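Local coordinates for membrane-bound lytic murein transglycosylase A (Burkholderia pseudomallei, PDB 6QK4), which probably cleaves the glycosidic bond between N-acetylmuramic acid and N-acetylglucosamine in peptidoglycan, leaving a 1,6-anhydro bond on the muramic acid, at residues Phe166-Gly171 and Val240-Met245; Glu270-Val275 and Phe304-Gly309. One frame throughout, in Å; residues are numbered along the deposited sequence.

Neither contact nests in or crosses the other: they follow in series along the chain. The first to open is contact 1, on helix 161-170. The chain then runs through strands 173-177 and 182-190 and three helices, and the loop closes where strand 240-244 packs across helix 161-170. This joins the helix to a strand that pairs antiparallel with strand 182-190. Contact 2 opens soon after, on strand 272-274. Its loop contains strand 285-291 and no helix, and closes when strand 298-307 pairs alongside in the 3D domain. The two centres lie about 22 Å apart, and the nearest atoms are about 9 Å apart without touching.

Contact 1: residues Phe166-Gly171 and Val240-Met245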
loop_
_atom_site.group_PDB
_atom_site.type_symbol
_atom_site.label_atom_id
_atom_site.label_comp_id
_atom_site.label_asym_id
_atom_site.label_seq_id
_atom_site.Cartn_x
_atom_site.Cartn_y
_atom_site.Cartn_z
ATOM N N PHE A 166 -9.174 -9.942 -6.587
ATOM C CA PHE A 166 -8.637 -8.661 -6.104
ATOM C C PHE A 166 -7.175 -8.465 -6.410
ATOM O O PHE A 166 -6.728 -7.315 -6.484
ATOM C CB PHE A 166 -8.919 -8.507 -4.606
ATOM C CG PHE A 166 -10.371 -8.168 -4.361
ATOM C CD1 PHE A 166 -10.885 -6.954 -4.813
ATOM C CD2 PHE A 166 -11.235 -9.082 -3.806
ATOM C CE1 PHE A 166 -12.218 -6.654 -4.663
ATOM C CE2 PHE A 166 -12.573 -8.778 -3.633
ATOM C CZ PHE A 166 -13.072 -7.577 -4.066
ATOM N N LEU A 167 -6.433 -9.543 -6.679
ATOM C CA LEU A 167 -5.093 -9.353 -7.205
ATOM C C LEU A 167 -5.166 -8.757 -8.600
ATOM O O LEU A 167 -4.353 -7.897 -8.951
ATOM C CB LEU A 167 -4.342 -10.687 -7.209
ATOM C CG LEU A 167 -3.017 -10.772 -7.933
ATOM C CD1 LEU A 167 -2.025 -9.981 -7.101
ATOM C CD2 LEU A 167 -2.533 -12.172 -8.004
ATOM N N GLN A 168 -6.133 -9.220 -9.417
ATOM C CA GLN A 168 -6.364 -8.583 -10.711
ATOM C C GLN A 168 -6.696 -7.103 -10.578
ATOM O O GLN A 168 -6.235 -6.304 -11.389
ATOM C CB GLN A 168 -7.486 -9.284 -11.470
ATOM C CG GLN A 168 -7.061 -10.576 -12.070
ATOM C CD GLN A 168 -8.238 -11.310 -12.666
ATOM O OE1 GLN A 168 -9.276 -11.474 -12.035
ATOM N NE2 GLN A 168 -8.053 -11.790 -13.875
ATOM N N VAL A 169 -7.524 -6.730 -9.604
ATOM C CA VAL A 169 -7.854 -5.314 -9.416
ATOM C C VAL A 169 -6.579 -4.513 -9.129
ATOM O O VAL A 169 -6.373 -3.431 -9.685
ATOM C CB VAL A 169 -8.914 -5.134 -8.316
ATOM C CG1 VAL A 169 -9.083 -3.675 -7.999
ATOM C CG2 VAL A 169 -10.276 -5.729 -8.745
ATOM N N GLN A 170 -5.664 -5.066 -8.322
ATOM C CA GLN A 170 -4.448 -4.340 -8.007
ATOM C C GLN A 170 -3.460 -4.349 -9.178
ATOM O O GLN A 170 -2.768 -3.361 -9.416
ATOM C CB GLN A 170 -3.825 -4.934 -6.739
ATOM C CG GLN A 170 -2.420 -4.370 -6.455
ATOM C CD GLN A 170 -2.446 -3.282 -5.391
ATOM O OE1 GLN A 170 -3.523 -2.756 -5.023
ATOM N NE2 GLN A 170 -1.258 -2.962 -4.864
ATOM N N GLY A 171 -3.392 -5.442 -9.955
ATOM C CA GLY A 171 -2.448 -5.555 -11.042
ATOM C C GLY A 171 -1.154 -6.270 -10.697
ATOM O O GLY A 171 -0.433 -6.690 -11.614
ATOM N N VAL A 240 -7.680 -9.364 -16.054
ATOM C CA VAL A 240 -6.301 -8.901 -16.022
ATOM C C VAL A 240 -5.365 -10.096 -16.055
ATOM O O VAL A 240 -5.595 -11.095 -15.367
ATOM C CB VAL A 240 -6.078 -8.038 -14.767
ATOM C CG1 VAL A 240 -4.591 -7.686 -14.558
ATOM C CG2 VAL A 240 -6.996 -6.808 -14.810
ATOM N N PHE A 241 -4.308 -9.989 -16.863
ATOM C CA PHE A 241 -3.280 -10.998 -17.020
ATOM C C PHE A 241 -2.033 -10.571 -16.269
ATOM O O PHE A 241 -1.894 -9.415 -15.873
ATOM C CB PHE A 241 -2.939 -11.197 -18.486
ATOM C CG PHE A 241 -4.123 -11.599 -19.309
ATOM C CD1 PHE A 241 -4.509 -12.923 -19.347
ATOM C CD2 PHE A 241 -4.868 -10.642 -19.980
ATOM C CE1 PHE A 241 -5.623 -13.322 -20.111
ATOM C CE2 PHE A 241 -5.967 -11.009 -20.732
ATOM C CZ PHE A 241 -6.345 -12.355 -20.801
ATOM N N PHE A 242 -1.129 -11.518 -16.092
ATOM C CA PHE A 242 0.043 -11.308 -15.247
ATOM C C PHE A 242 1.313 -11.777 -15.942
ATOM O O PHE A 242 1.295 -12.631 -16.833
ATOM C CB PHE A 242 -0.092 -12.064 -13.917
ATOM C CG PHE A 242 -1.227 -11.576 -13.089
ATOM C CD1 PHE A 242 -1.060 -10.445 -12.285
ATOM C CD2 PHE A 242 -2.460 -12.201 -13.121
ATOM C CE1 PHE A 242 -2.148 -9.954 -11.510
ATOM C CE2 PHE A 242 -3.552 -11.734 -12.353
ATOM C CZ PHE A 242 -3.397 -10.618 -11.557
ATOM N N ARG A 243 2.430 -11.215 -15.488
ATOM C CA ARG A 243 3.756 -11.679 -15.839
ATOM C C ARG A 243 4.510 -11.956 -14.542
ATOM O O ARG A 243 4.292 -11.275 -13.535
ATOM C CB ARG A 243 4.473 -10.633 -16.725
ATOM C CG ARG A 243 5.412 -9.675 -16.013
ATOM C CD ARG A 243 5.963 -8.615 -16.988
ATOM N NE ARG A 243 6.841 -7.626 -16.348
ATOM C CZ ARG A 243 6.493 -6.368 -16.090
ATOM N NH1 ARG A 243 5.275 -5.940 -16.399
ATOM N NH2 ARG A 243 7.356 -5.538 -15.513
ATOM N N GLU A 244 5.345 -13.001 -14.554
ATOM C CA GLU A 244 6.266 -13.245 -13.449
ATOM C C GLU A 244 7.394 -12.236 -13.491
ATOM O O GLU A 244 7.971 -11.970 -14.553
ATOM C CB GLU A 244 6.868 -14.649 -13.512
ATOM C CG GLU A 244 7.895 -14.907 -12.386
ATOM C CD GLU A 244 8.100 -16.394 -12.071
ATOM O OE1 GLU A 244 7.803 -17.245 -12.929
ATOM O OE2 GLU A 244 8.544 -16.714 -10.946
ATOM N N MET A 245 7.723 -11.693 -12.309
ATOM C CA MET A 245 8.706 -10.657 -12.091
ATOM C C MET A 245 10.060 -11.260 -11.719
ATOM O O MET A 245 10.136 -12.364 -11.158
ATOM C CB MET A 245 8.234 -9.709 -10.985
ATOM C CG MET A 245 6.951 -8.934 -11.301
ATOM S SD MET A 245 7.044 -8.017 -12.870
ATOM C CE MET A 245 7.934 -6.533 -12.329
#
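A chi1 of -76° swings Gln168 CG to the side opposite its carbonyl carbon, and a straight chi2 reaches on toward Val240. This carries its amide from helix 161-170 to the start of strand 240-244, where Val240 lies. The contact is a helix packed across a strand in the MltA specific insert domain, a family of the ribosomal L25 clan. Gln168 NE2 donates to Val240 O over 3.0 Å, with a nearly straight N-H...O angle of 172°. The donor lies in the carbonyl plane on a lone pair, and the acceptor lies almost in the Gln168 amide plane. The amide oxygen OE1 bonds to Arg141 NH2. Both ends of this buried group therefore have partners, which should fix its rotation. Closer to the helix, CB of Gln168 meets CB of Val240 at 3.8 Å.

Phe242, two residues along the same side of the strand, points its ring at the helix. The leading edge faces the backbone: Phe242 CZ is 3.7 Å from Gln168 CA, and Gln168 N lies in the ring plane. The ring and the Gln168 amide are tilted by 27°. Leu167 comes at the ring obliquely, with its CG 3.6 Å from Phe242 CZ. Leu167 and Phe242 also both touch Val185 on strand 182-190 and Leu125 on strand 123-126, so they join the core between helix and strands. The helix ends at Gln170, and Gly171, with positive phi, turns the chain out of it. There the carbonyl O of Gly171 lies 3.7 Å from CE1 of Phe242.

Contact 2: residues Glu270-Val275 and Phe304-Gly309; sequences ERSIAV and FAQDVG
Ser272 and Gln306 reach toward each other over two parallel strands of the 3D domain, a member of the double-psi beta-barrel clan. Gln306 leaves its backbone with chi1 -60° and runs straight on through chi2 (-178°), which brings Gln306 OE1 to Ser272 OG at 2.7 Å. The hydroxyl donates in the carbonyl plane of the amide. OG is also bonded to Thr268 N, and the Gln306 NE2 group bonds to Asn51 OD1 and Ala47 O. The buried amide is thus held at both ends.

Side chains divide between the two faces of the strand pair. Phe304 lies on the Ser272 face, with Arg271 O at its ring edge, in plane, 3.7 Å from Phe304 CD1. Ala274 and Asp307 share that face and touch CB to CB at 3.8 Å. The Asp307 carboxylate turns away, to Tyr106 OH and Ala262 N. Ile273 and Ala305 take the other face. Past the strand end, Val275 CG2 touches Ala305 CB at 3.8 Å.

The register slips by one residue between Ile273 and Ala274, a beta bulge. Ile273 O accepts from Gln306 N at 3.0 Å and weakly from Asp307 N, so one carbonyl serves both sides of the slip. Ladder bonds on either side run from Ile273 N to Phe304 O, 2.9 Å, and from Val275 N to Asp307 O, 3.0 Å.

Strand 317-324 pairs antiparallel with strand 272-274, and strand 285-291 pairs antiparallel with strand 298-307. Helix 44-55 covers the Phe304 ring through Ala47, Leu48 and Asn51, while Ile273 packs on Val286, Ala318 and Tyr320 of the flanking strands.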
loop_
_atom_site.group_PDB
_atom_site.type_symbol
_atom_site.label_atom_id
_atom_site.label_comp_id
_atom_site.label_asym_id
_atom_site.label_seq_id
_atom_site.Cartn_x
_atom_site.Cartn_y
_atom_site.Cartn_z
ATOM N N GLU A 270 3.165 0.385 7.607
ATOM C CA GLU A 270 2.855 1.559 8.449
ATOM C C GLU A 270 4.047 2.431 8.800
ATOM O O GLU A 270 3.952 3.265 9.730
ATOM C CB GLU A 270 2.114 1.130 9.712
ATOM C CG GLU A 270 0.812 0.412 9.333
ATOM C CD GLU A 270 -0.244 0.509 10.483
ATOM O OE1 GLU A 270 -0.636 1.643 10.913
ATOM O OE2 GLU A 270 -0.656 -0.588 10.933
ATOM N N ARG A 271 5.156 2.347 8.033
ATOM C CA ARG A 271 6.272 3.242 8.270
ATOM C C ARG A 271 6.837 3.777 6.971
ATOM O O ARG A 271 7.887 4.433 7.012
ATOM C CB ARG A 271 7.423 2.564 9.039
ATOM C CG ARG A 271 7.064 2.166 10.509
ATOM C CD ARG A 271 6.940 3.454 11.352
ATOM N NE ARG A 271 6.430 3.080 12.670
ATOM C CZ ARG A 271 6.063 3.979 13.581
ATOM N NH1 ARG A 271 6.209 5.268 13.270
ATOM N NH2 ARG A 271 5.506 3.574 14.778
ATOM N N SER A 272 6.227 3.448 5.817
ATOM C CA SER A 272 6.673 3.931 4.520
ATOM C C SER A 272 5.514 4.610 3.846
ATOM O O SER A 272 4.376 4.126 3.943
ATOM C CB SER A 272 7.123 2.775 3.595
ATOM O OG SER A 272 8.297 2.141 4.058
ATOM N N ILE A 273 5.766 5.740 3.194
ATOM C CA ILE A 273 4.744 6.378 2.372
ATOM C C ILE A 273 5.280 6.593 0.950
ATOM O O ILE A 273 6.484 6.744 0.712
ATOM C CB ILE A 273 4.271 7.726 2.932
ATOM C CG1 ILE A 273 5.463 8.682 3.203
ATOM C CG2 ILE A 273 3.281 7.479 4.151
ATOM C CD1 ILE A 273 4.945 10.135 3.514
ATOM N N ALA A 274 4.351 6.532 -0.013
ATOM C CA ALA A 274 4.601 7.053 -1.337
ATOM C C ALA A 274 4.234 8.540 -1.393
ATOM O O ALA A 274 3.220 8.972 -0.801
ATOM C CB ALA A 274 3.776 6.262 -2.368
ATOM N N VAL A 275 5.099 9.329 -2.059
ATOM C CA VAL A 275 4.970 10.783 -2.146
ATOM C C VAL A 275 5.112 11.256 -3.597
ATOM O O VAL A 275 5.524 10.518 -4.486
ATOM C CB VAL A 275 5.996 11.531 -1.273
ATOM C CG1 VAL A 275 5.764 11.193 0.151
ATOM C CG2 VAL A 275 7.445 11.121 -1.724
ATOM N N PHE A 304 8.527 7.231 6.405
ATOM C CA PHE A 304 9.649 7.642 5.540
ATOM C C PHE A 304 9.186 7.642 4.100
ATOM O O PHE A 304 8.492 6.719 3.682
ATOM C CB PHE A 304 10.842 6.690 5.700
ATOM C CG PHE A 304 11.506 6.803 7.050
ATOM C CD1 PHE A 304 10.979 6.122 8.115
ATOM C CD2 PHE A 304 12.697 7.542 7.192
ATOM C CE1 PHE A 304 11.607 6.239 9.382
ATOM C CE2 PHE A 304 13.335 7.676 8.440
ATOM C CZ PHE A 304 12.735 7.016 9.537
ATOM N N ALA A 305 9.534 8.699 3.353
ATOM C CA ALA A 305 9.171 8.775 1.930
ATOM C C ALA A 305 10.048 7.828 1.123
ATOM O O ALA A 305 11.226 8.106 0.879
ATOM C CB ALA A 305 9.324 10.228 1.458
ATOM N N GLN A 306 9.495 6.656 0.756
ATOM C CA GLN A 306 10.302 5.591 0.198
ATOM C C GLN A 306 9.658 5.062 -1.051
ATOM O O GLN A 306 10.118 4.024 -1.557
ATOM C CB GLN A 306 10.541 4.450 1.210
ATOM C CG GLN A 306 11.305 5.007 2.495
ATOM C CD GLN A 306 11.624 3.929 3.534
ATOM O OE1 GLN A 306 10.798 3.035 3.818
ATOM N NE2 GLN A 306 12.746 4.113 4.223
ATOM N N ASP A 307 8.652 5.758 -1.583
ATOM C CA ASP A 307 8.005 5.232 -2.790
ATOM C C ASP A 307 7.371 6.404 -3.514
ATOM O O ASP A 307 7.277 7.503 -2.983
ATOM C CB ASP A 307 6.966 4.126 -2.428
ATOM C CG ASP A 307 6.740 3.088 -3.596
ATOM O OD1 ASP A 307 7.374 3.208 -4.679
ATOM O OD2 ASP A 307 5.884 2.170 -3.388
ATOM N N VAL A 308 6.929 6.161 -4.758
ATOM C CA VAL A 308 6.165 7.137 -5.523
ATOM C C VAL A 308 4.995 6.393 -6.153
ATOM O O VAL A 308 4.947 5.158 -6.137
ATOM C CB VAL A 308 7.035 7.810 -6.627
ATOM C CG1 VAL A 308 8.331 8.424 -6.044
ATOM C CG2 VAL A 308 7.350 6.831 -7.721
ATOM N N GLY A 309 4.054 7.140 -6.732
ATOM C CA GLY A 309 2.932 6.505 -7.404
ATOM C C GLY A 309 2.302 7.399 -8.443
ATOM O O GLY A 309 2.310 8.625 -8.318
HETATM O O HOH W 1 4.381 10.003 -6.827
#